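Local coordinates for Bpsl1147 (Burkholderia pseudomallei, PDB 5A4O), which probably binds single-stranded DNA, as a homodimeric bacterial homolog of the eukaryotic transcription coactivator PC4, at residues A[10-15]-A[20-25]; A[24-29]-A[33-38]; A[40-43]-A[47-50]. One frame throughout, in Å; residues are numbered along the deposited sequence.

Contact 1 of 3, residues A[10-15]-A[20-25]; sequences IADVQK and RIRISH
The torsions of Asp12 and Arg20 turn both side chains into one salt bridge on a shared face of the hairpin. In Asp12 the carboxylate carbon stands opposite the backbone N (chi1 -160°), while Arg20, CG beside its own N, runs straight out from CG to NE. Arg20 NH1 thereby reaches Asp12 OD2 at 2.6 Å, nearly along the C-O axis. The fit is not ideal: the oxygen lies 31° out of the guanidinium plane and the N-H...O angle is 130°. Gln14 runs alongside Arg20 in the same direction, its CG 4.0 Å from Arg20 NE. On the other face Val13 and Ile21 pair through their CB atoms. The Lys15 side chain crosses that of Ile21 obliquely, its CD 3.9 Å from Ile21 CD1.

Backbone bonds hold this antiparallel ladder, among them Ile21 N to Val13 O at 2.7 Å and Ile23 N to Ala11 O at 2.8 Å. Near residue 10 the pattern is interrupted by a classic beta bulge: Ile10 and Ala11 both face Ile23, whose O accepts from Ile10 N at 2.9 Å and from Ala11 N at 3.1 Å. From the bulge itself, Ile10 CD1 packs on His25 CB at 4.0 Å.

The hairpin of strands 8-16 and 19-28 forms one side of the four-stranded antiparallel sheet. Strand 31-41 bonds to the far edge of 19-28, and Ile10, Ala11 and Val13 pack on Leu70, Gly67 and Gln63 of helix 61-73 of the second subunit.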
loop_
_atom_site.group_PDB
_atom_site.type_symbol
_atom_site.label_atom_id
_atom_site.label_comp_id
_atom_site.label_asym_id
_atom_site.label_seq_id
_atom_site.Cartn_x
_atom_site.Cartn_y
_atom_site.Cartn_z
ATOM N N ILE A 10 7.383 11.109 2.499
ATOM C CA ILE A 10 8.214 10.428 3.497
ATOM C C ILE A 10 9.220 9.560 2.756
ATOM O O ILE A 10 10.410 9.544 3.091
ATOM C CB ILE A 10 7.366 9.523 4.417
ATOM C CG1 ILE A 10 6.211 10.275 5.058
ATOM C CG2 ILE A 10 8.234 8.858 5.479
ATOM C CD1 ILE A 10 6.588 11.474 5.849
ATOM N N ALA A 11 8.733 8.834 1.752
ATOM C CA ALA A 11 9.572 7.963 0.919
ATOM C C ALA A 11 9.056 7.756 -0.507
ATOM O O ALA A 11 7.837 7.828 -0.829
ATOM C CB ALA A 11 9.796 6.618 1.601
ATOM N N ASP A 12 10.021 7.515 -1.384
ATOM C CA ASP A 12 9.733 7.448 -2.806
ATOM C C ASP A 12 10.448 6.210 -3.357
ATOM O O ASP A 12 11.648 6.289 -3.687
ATOM C CB ASP A 12 10.315 8.711 -3.435
ATOM C CG ASP A 12 9.727 9.028 -4.756
ATOM O OD1 ASP A 12 8.523 8.751 -4.958
ATOM O OD2 ASP A 12 10.467 9.594 -5.599
ATOM N N VAL A 13 9.734 5.092 -3.422
ATOM C CA VAL A 13 10.328 3.780 -3.740
ATOM C C VAL A 13 10.224 3.561 -5.230
ATOM O O VAL A 13 9.120 3.408 -5.770
ATOM C CB VAL A 13 9.625 2.632 -3.019
ATOM C CG1 VAL A 13 10.288 1.305 -3.367
ATOM C CG2 VAL A 13 9.541 2.885 -1.530
ATOM N N GLN A 14 11.366 3.560 -5.901
ATOM C CA GLN A 14 11.378 3.459 -7.345
ATOM C C GLN A 14 11.070 2.039 -7.794
ATOM O O GLN A 14 11.683 1.069 -7.303
ATOM C CB GLN A 14 12.733 3.891 -7.931
ATOM C CG GLN A 14 13.075 5.330 -7.644
ATOM C CD GLN A 14 14.536 5.666 -7.900
ATOM O OE1 GLN A 14 15.316 4.815 -8.313
ATOM N NE2 GLN A 14 14.910 6.915 -7.633
ATOM N N LYS A 15 10.104 1.912 -8.703
ATOM C CA LYS A 15 9.791 0.626 -9.353
ATOM C C LYS A 15 10.479 0.485 -10.690
ATOM O O LYS A 15 10.891 -0.619 -11.082
ATOM C CB LYS A 15 8.293 0.493 -9.616
ATOM C CG LYS A 15 7.477 0.316 -8.369
ATOM C CD LYS A 15 6.002 -0.047 -8.628
ATOM C CE LYS A 15 5.802 -1.045 -9.760
ATOM N NZ LYS A 15 4.799 -2.070 -9.375
ATOM N N ARG A 20 6.735 4.735 -9.380
ATOM C CA ARG A 20 7.294 4.713 -8.039
ATOM C C ARG A 20 6.178 4.459 -7.099
ATOM O O ARG A 20 5.018 4.657 -7.446
ATOM C CB ARG A 20 7.928 6.053 -7.698
ATOM C CG ARG A 20 9.115 6.391 -8.539
ATOM C CD ARG A 20 9.660 7.755 -8.144
ATOM N NE ARG A 20 10.708 8.170 -9.043
ATOM C CZ ARG A 20 11.336 9.341 -8.989
ATOM N NH1 ARG A 20 11.037 10.240 -8.066
ATOM N NH2 ARG A 20 12.264 9.612 -9.886
ATOM N N ILE A 21 6.523 3.980 -5.921
ATOM C CA ILE A 21 5.574 3.891 -4.831
ATOM C C ILE A 21 5.901 5.038 -3.866
ATOM O O ILE A 21 6.980 5.052 -3.253
ATOM C CB ILE A 21 5.635 2.556 -4.093
ATOM C CG1 ILE A 21 5.356 1.378 -5.034
ATOM C CG2 ILE A 21 4.701 2.584 -2.876
ATOM C CD1 ILE A 21 3.964 1.329 -5.621
ATOM N N ARG A 22 4.975 5.999 -3.742
ATOM C CA ARG A 22 5.164 7.169 -2.875
ATOM C C ARG A 22 4.440 6.987 -1.545
ATOM O O ARG A 22 3.260 6.651 -1.509
ATOM C CB ARG A 22 4.659 8.432 -3.577
ATOM C CG ARG A 22 4.823 9.722 -2.732
ATOM C CD ARG A 22 4.340 11.013 -3.422
ATOM N NE ARG A 22 4.476 12.227 -2.529
ATOM C CZ ARG A 22 3.479 12.941 -1.953
ATOM N NH1 ARG A 22 2.195 12.660 -2.150
ATOM N NH2 ARG A 22 3.770 13.995 -1.191
ATOM N N ILE A 23 5.159 7.185 -0.450
ATOM C CA ILE A 23 4.602 7.067 0.864
ATOM C C ILE A 23 4.592 8.486 1.354
ATOM O O ILE A 23 5.650 9.129 1.381
ATOM C CB ILE A 23 5.483 6.180 1.771
ATOM C CG1 ILE A 23 5.491 4.732 1.216
ATOM C CG2 ILE A 23 4.969 6.198 3.202
ATOM C CD1 ILE A 23 6.415 3.802 1.947
ATOM N N SER A 24 3.401 8.993 1.657
ATOM C CA SER A 24 3.230 10.387 2.041
ATOM C C SER A 24 2.381 10.478 3.321
ATOM O O SER A 24 1.688 9.534 3.705
ATOM C CB SER A 24 2.650 11.185 0.881
ATOM O OG SER A 24 1.344 10.738 0.547
ATOM N N HIS A 25 2.502 11.599 4.004
ATOM C CA HIS A 25 1.762 11.861 5.210
ATOM C C HIS A 25 1.085 13.202 5.038
ATOM O O HIS A 25 1.694 14.145 4.561
ATOM C CB HIS A 25 2.686 11.878 6.434
ATOM C CG HIS A 25 1.944 12.082 7.711
ATOM N ND1 HIS A 25 1.656 13.336 8.201
ATOM C CD2 HIS A 25 1.352 11.207 8.555
ATOM C CE1 HIS A 25 0.946 13.221 9.311
ATOM N NE2 HIS A 25 0.758 11.939 9.553
#

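Contact 2 of 3, residues A[24-29]-A[33-38]; sequences SHRWYR and YVDVRL
Arg26 and Tyr33 dominate this pairing, the guanidinium lying across the tyrosine ring with the two planes 39° apart. The cation-pi contact is off-centre: Arg26 CZ is 4.3 Å from the ring centroid and 34° off the normal, with NH2 coming closest, 3.4 Å from Tyr33 CD2. Tyr33 CB in turn lies over one face of the guanidinium. Arg26 achieves this by placing CG between its backbone N and carbonyl carbon (chi1 63°) and bending at chi3, which folds the chain back over its cross-strand neighbour.

Farther out, Tyr28 CB meets Tyr33 CE1, and a water donates to Tyr28 O and is hydrogen-bonded to Tyr33 OH at 2.6 Å. On the same face Ser24 OG sits 3.4 Å from Asp35 CB, and a second water bridges that hydroxyl to Asp35 OD2. Arg37 holds the Asp35 carboxylate side-on, NE to OD2 and NH2 to OD1, each at 2.9 Å; this bidentate grip fixes the carboxylate's rotation. On the opposite face of the sheet, Val34 CG2 approaches the edge of the His25 ring, 3.9 Å from CD2.

Ser24 with Asp35 and Arg26 with Tyr33 are the hydrogen-bonded antiparallel pairs of this hairpin. Its strands, 19-28 and 31-41, are the inner two of the sheet, flanked by 8-16 and 47-56, while Val34 packs on Leu68 of helix 61-73 of the second subunit.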
loop_
_atom_site.group_PDB
_atom_site.type_symbol
_atom_site.label_atom_id
_atom_site.label_comp_id
_atom_site.label_asym_id
_atom_site.label_seq_id
_atom_site.Cartn_x
_atom_site.Cartn_y
_atom_site.Cartn_z
ATOM N N SER A 24 3.401 8.993 1.657
ATOM C CA SER A 24 3.230 10.387 2.041
ATOM C C SER A 24 2.381 10.478 3.321
ATOM O O SER A 24 1.688 9.534 3.705
ATOM C CB SER A 24 2.650 11.185 0.881
ATOM O OG SER A 24 1.344 10.738 0.547
ATOM N N HIS A 25 2.502 11.599 4.004
ATOM C CA HIS A 25 1.762 11.861 5.210
ATOM C C HIS A 25 1.085 13.202 5.038
ATOM O O HIS A 25 1.694 14.145 4.561
ATOM C CB HIS A 25 2.686 11.878 6.434
ATOM C CG HIS A 25 1.944 12.082 7.711
ATOM N ND1 HIS A 25 1.656 13.336 8.201
ATOM C CD2 HIS A 25 1.352 11.207 8.555
ATOM C CE1 HIS A 25 0.946 13.221 9.311
ATOM N NE2 HIS A 25 0.758 11.939 9.553
ATOM N N ARG A 26 -0.196 13.299 5.387
ATOM C CA ARG A 26 -0.838 14.594 5.353
ATOM C C ARG A 26 -1.877 14.754 6.453
ATOM O O ARG A 26 -2.281 13.763 7.089
ATOM C CB ARG A 26 -1.461 14.879 4.006
ATOM C CG ARG A 26 -2.550 13.938 3.626
ATOM C CD ARG A 26 -3.054 14.218 2.215
ATOM N NE ARG A 26 -4.484 13.954 2.171
ATOM C CZ ARG A 26 -5.039 12.743 2.155
ATOM N NH1 ARG A 26 -4.291 11.646 2.142
ATOM N NH2 ARG A 26 -6.361 12.633 2.125
ATOM N N TRP A 27 -2.224 16.010 6.705
ATOM C CA TRP A 27 -3.244 16.347 7.700
ATOM C C TRP A 27 -4.407 17.039 7.010
ATOM O O TRP A 27 -4.226 17.798 6.036
ATOM C CB TRP A 27 -2.659 17.294 8.710
ATOM C CG TRP A 27 -1.549 16.776 9.554
ATOM C CD1 TRP A 27 -0.234 16.706 9.239
ATOM C CD2 TRP A 27 -1.671 16.343 10.892
ATOM N NE1 TRP A 27 0.481 16.226 10.311
ATOM C CE2 TRP A 27 -0.392 15.986 11.333
ATOM C CE3 TRP A 27 -2.757 16.181 11.753
ATOM C CZ2 TRP A 27 -0.154 15.512 12.612
ATOM C CZ3 TRP A 27 -2.527 15.731 13.022
ATOM C CH2 TRP A 27 -1.231 15.395 13.445
ATOM N N TYR A 28 -5.618 16.794 7.475
ATOM C CA TYR A 28 -6.755 17.605 7.022
ATOM C C TYR A 28 -7.763 17.652 8.167
ATOM O O TYR A 28 -8.113 16.607 8.733
ATOM C CB TYR A 28 -7.415 17.092 5.732
ATOM C CG TYR A 28 -8.258 18.216 5.168
ATOM C CD1 TYR A 28 -7.690 19.219 4.384
ATOM C CD2 TYR A 28 -9.588 18.350 5.535
ATOM C CE1 TYR A 28 -8.445 20.293 3.937
ATOM C CE2 TYR A 28 -10.350 19.399 5.083
ATOM C CZ TYR A 28 -9.777 20.379 4.297
ATOM O OH TYR A 28 -10.595 21.434 3.910
ATOM N N ARG A 29 -8.166 18.879 8.497
ATOM C CA ARG A 29 -9.086 19.196 9.607
ATOM C C ARG A 29 -8.609 18.507 10.890
ATOM O O ARG A 29 -9.405 17.952 11.672
ATOM C CB ARG A 29 -10.527 18.842 9.240
ATOM C CG ARG A 29 -11.558 19.902 9.633
ATOM C CD ARG A 29 -11.588 20.170 11.140
ATOM N NE ARG A 29 -12.225 21.454 11.429
ATOM C CZ ARG A 29 -13.539 21.692 11.414
ATOM N NH1 ARG A 29 -14.420 20.720 11.160
ATOM N NH2 ARG A 29 -13.979 22.919 11.674
ATOM N N TYR A 33 -3.376 11.249 7.798
ATOM C CA TYR A 33 -3.632 10.302 6.722
ATOM C C TYR A 33 -2.247 9.814 6.257
ATOM O O TYR A 33 -1.431 10.633 5.921
ATOM C CB TYR A 33 -4.336 11.005 5.534
ATOM C CG TYR A 33 -5.718 11.579 5.779
ATOM C CD1 TYR A 33 -5.916 12.690 6.605
ATOM C CD2 TYR A 33 -6.833 11.063 5.103
ATOM C CE1 TYR A 33 -7.194 13.219 6.818
ATOM C CE2 TYR A 33 -8.114 11.596 5.283
ATOM C CZ TYR A 33 -8.298 12.662 6.153
ATOM O OH TYR A 33 -9.577 13.185 6.368
ATOM N N VAL A 34 -1.986 8.504 6.255
ATOM C CA VAL A 34 -0.796 7.960 5.618
ATOM C C VAL A 34 -1.234 7.356 4.288
ATOM O O VAL A 34 -2.179 6.573 4.227
ATOM C CB VAL A 34 -0.089 6.893 6.476
ATOM C CG1 VAL A 34 1.094 6.276 5.727
ATOM C CG2 VAL A 34 0.390 7.514 7.781
ATOM N N ASP A 35 -0.551 7.736 3.221
ATOM C CA ASP A 35 -0.921 7.305 1.897
ATOM C C ASP A 35 0.225 6.499 1.301
ATOM O O ASP A 35 1.400 6.880 1.429
ATOM C CB ASP A 35 -1.198 8.558 1.080
ATOM C CG ASP A 35 -1.950 8.287 -0.177
ATOM O OD1 ASP A 35 -3.172 8.115 -0.103
ATOM O OD2 ASP A 35 -1.319 8.304 -1.257
ATOM N N VAL A 36 -0.106 5.387 0.647
ATOM C CA VAL A 36 0.885 4.531 -0.008
ATOM C C VAL A 36 0.342 4.309 -1.398
ATOM O O VAL A 36 -0.722 3.735 -1.538
ATOM C CB VAL A 36 1.033 3.180 0.707
ATOM C CG1 VAL A 36 2.017 2.293 -0.013
ATOM C CG2 VAL A 36 1.433 3.399 2.160
ATOM N N ARG A 37 1.034 4.799 -2.423
ATOM C CA ARG A 37 0.361 4.978 -3.742
ATOM C C ARG A 37 1.310 4.877 -4.880
ATOM O O ARG A 37 2.374 5.482 -4.850
ATOM C CB ARG A 37 -0.312 6.362 -3.801
ATOM C CG ARG A 37 -1.318 6.575 -4.952
ATOM C CD ARG A 37 -2.219 7.787 -4.705
ATOM N NE ARG A 37 -3.018 7.603 -3.499
ATOM C CZ ARG A 37 -4.117 6.863 -3.400
ATOM N NH1 ARG A 37 -4.665 6.262 -4.445
ATOM N NH2 ARG A 37 -4.719 6.763 -2.219
ATOM N N LEU A 38 0.888 4.130 -5.897
ATOM C CA LEU A 38 1.545 4.091 -7.181
ATOM C C LEU A 38 1.414 5.464 -7.886
ATOM O O LEU A 38 0.299 5.982 -8.108
ATOM C CB LEU A 38 0.963 2.965 -8.035
ATOM C CG LEU A 38 1.547 2.864 -9.450
ATOM C CD1 LEU A 38 2.971 2.422 -9.329
ATOM C CD2 LEU A 38 0.737 1.923 -10.345
HETATM O O HOH W 1 1.315 8.809 -1.440
HETATM O O HOH W 2 -10.278 15.179 7.907
#

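Contact 3 of 3, residues A[40-43]-A[47-50]; sequences VVDR and FVPT
Val48 N donates to Val40 O over 2.7 Å, the shorter of two backbone bonds that pair these residues. The return bond, Val40 N to Val48 O, measures 2.9 Å, and together they make a hydrogen-bonded antiparallel pair in the beta hairpin of strands 31-41 and 47-56. Val40 O also receives a CA-H...O contact from Phe47 CA at 3.3 Å, a usual companion of antiparallel pairing.

One step toward the turn, Val41 and Phe47 form a non-hydrogen-bonded pair. Their side chains leave the same face of the sheet side by side, and Val41 CG1 rests over one face of the phenyl ring, 4.0 Å from the centroid and 22° off its normal, a CH-pi contact displaced toward the rim. Phe47 holds CG beside its backbone N (chi1 -76°), a setting that carries the ring back beside the Val40-Val41 peptide and brings CD2 within 3.6 Å of Val41 N. The ring is buried, with Tyr4, Arg20 and Val39 also packed around it.

The valines of the hydrogen-bonded pair use the opposite face. There Val48 CG2 touches the Asp42 carboxylate, whose other oxygen takes part in a salt bridge with Arg43 along the turn.

This is structural packing near the surface; the second subunit touches neither segment. Thr50 OG1 is hydrogen-bonded to Leu38 O and Gln52 N, while its methyl takes up an apolar contact: Thr50 CG2 lies 3.9 Å from Val40 CG1, the two side chains crossing at about a right angle.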
loop_
_atom_site.group_PDB
_atom_site.type_symbol
_atom_site.label_atom_id
_atom_site.label_comp_id
_atom_site.label_asym_id
_atom_site.label_seq_id
_atom_site.Cartn_x
_atom_site.Cartn_y
_atom_site.Cartn_z
ATOM N N VAL A 40 2.963 7.607 -11.365
ATOM C CA VAL A 40 3.477 7.303 -12.700
ATOM C C VAL A 40 3.831 8.554 -13.501
ATOM O O VAL A 40 3.238 9.574 -13.334
ATOM C CB VAL A 40 2.497 6.461 -13.562
ATOM C CG1 VAL A 40 2.077 5.182 -12.888
ATOM C CG2 VAL A 40 1.314 7.280 -13.929
ATOM N N VAL A 41 4.820 8.426 -14.369
ATOM C CA VAL A 41 5.319 9.574 -15.057
ATOM C C VAL A 41 4.282 10.148 -15.985
ATOM O O VAL A 41 3.475 9.465 -16.528
ATOM C CB VAL A 41 6.515 9.290 -15.960
ATOM C CG1 VAL A 41 7.854 9.533 -15.325
ATOM C CG2 VAL A 41 6.387 8.000 -16.694
ATOM N N ASP A 42 4.383 11.455 -16.106
ATOM C CA ASP A 42 3.755 12.273 -17.124
ATOM C C ASP A 42 4.879 12.433 -18.098
ATOM O O ASP A 42 4.907 11.803 -19.098
ATOM C CB ASP A 42 3.414 13.675 -16.560
ATOM C CG ASP A 42 2.010 14.087 -16.827
ATOM O OD1 ASP A 42 1.298 13.335 -17.504
ATOM O OD2 ASP A 42 1.614 15.133 -16.295
ATOM N N ARG A 43 5.834 13.244 -17.679
ATOM C CA ARG A 43 7.128 13.432 -18.175
ATOM C C ARG A 43 7.789 14.004 -16.926
ATOM O O ARG A 43 7.095 14.310 -15.950
ATOM C CB ARG A 43 7.099 14.472 -19.284
ATOM C CG ARG A 43 6.007 15.503 -19.196
ATOM C CD ARG A 43 5.118 15.385 -20.396
ATOM N NE ARG A 43 4.336 14.171 -20.350
ATOM C CZ ARG A 43 3.081 14.099 -19.978
ATOM N NH1 ARG A 43 2.448 15.190 -19.612
ATOM N NH2 ARG A 43 2.449 12.925 -19.960
ATOM N N PHE A 47 5.518 13.001 -11.818
ATOM C CA PHE A 47 4.825 11.784 -11.496
ATOM C C PHE A 47 3.457 12.203 -11.083
ATOM O O PHE A 47 3.282 13.248 -10.531
ATOM C CB PHE A 47 5.519 11.004 -10.425
ATOM C CG PHE A 47 6.721 10.292 -10.913
ATOM C CD1 PHE A 47 7.895 10.961 -11.024
ATOM C CD2 PHE A 47 6.669 8.983 -11.284
ATOM C CE1 PHE A 47 9.029 10.317 -11.463
ATOM C CE2 PHE A 47 7.793 8.342 -11.744
ATOM C CZ PHE A 47 8.969 9.028 -11.836
ATOM N N VAL A 48 2.500 11.377 -11.406
ATOM C CA VAL A 48 1.129 11.660 -11.104
ATOM C C VAL A 48 0.479 10.499 -10.367
ATOM O O VAL A 48 0.812 9.399 -10.609
ATOM C CB VAL A 48 0.387 11.926 -12.385
ATOM C CG1 VAL A 48 -1.023 12.320 -12.118
ATOM C CG2 VAL A 48 1.119 13.005 -13.143
ATOM N N PRO A 49 -0.402 10.782 -9.417
ATOM C CA PRO A 49 -0.911 9.677 -8.604
ATOM C C PRO A 49 -1.927 8.857 -9.374
ATOM O O PRO A 49 -2.514 9.342 -10.376
ATOM C CB PRO A 49 -1.578 10.390 -7.418
ATOM C CG PRO A 49 -2.050 11.692 -8.005
ATOM C CD PRO A 49 -0.967 12.081 -8.985
ATOM N N THR A 50 -2.125 7.617 -8.931
ATOM C CA THR A 50 -3.122 6.736 -9.480
ATOM C C THR A 50 -4.090 6.319 -8.383
ATOM O O THR A 50 -3.894 6.679 -7.255
ATOM C CB THR A 50 -2.488 5.463 -10.025
ATOM O OG1 THR A 50 -1.993 4.686 -8.934
ATOM C CG2 THR A 50 -1.316 5.779 -10.966
#

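From the N terminus the chain makes three successive beta hairpins, none nested in another. Contact 1 closes the turn between strands 8-16 and 19-28; contact 2 starts on Ser24 and His25, where contact 1 ends, and closes the turn into strand 31-41; contact 3 closes the last turn, into strand 47-56. The result is a meander in which the strands lie side by side in chain order, 8-16, 19-28, 31-41, 47-56. Contacts 1 and 2 meet along strand 19-28, where Ile21 packs on Val36, and both touch the second subunit. Contact 3, centred about 17 Å from the centre of contact 2, is tied to it through Arg37, Leu38 and Thr50, and to contact 1 through Phe47 against Arg20.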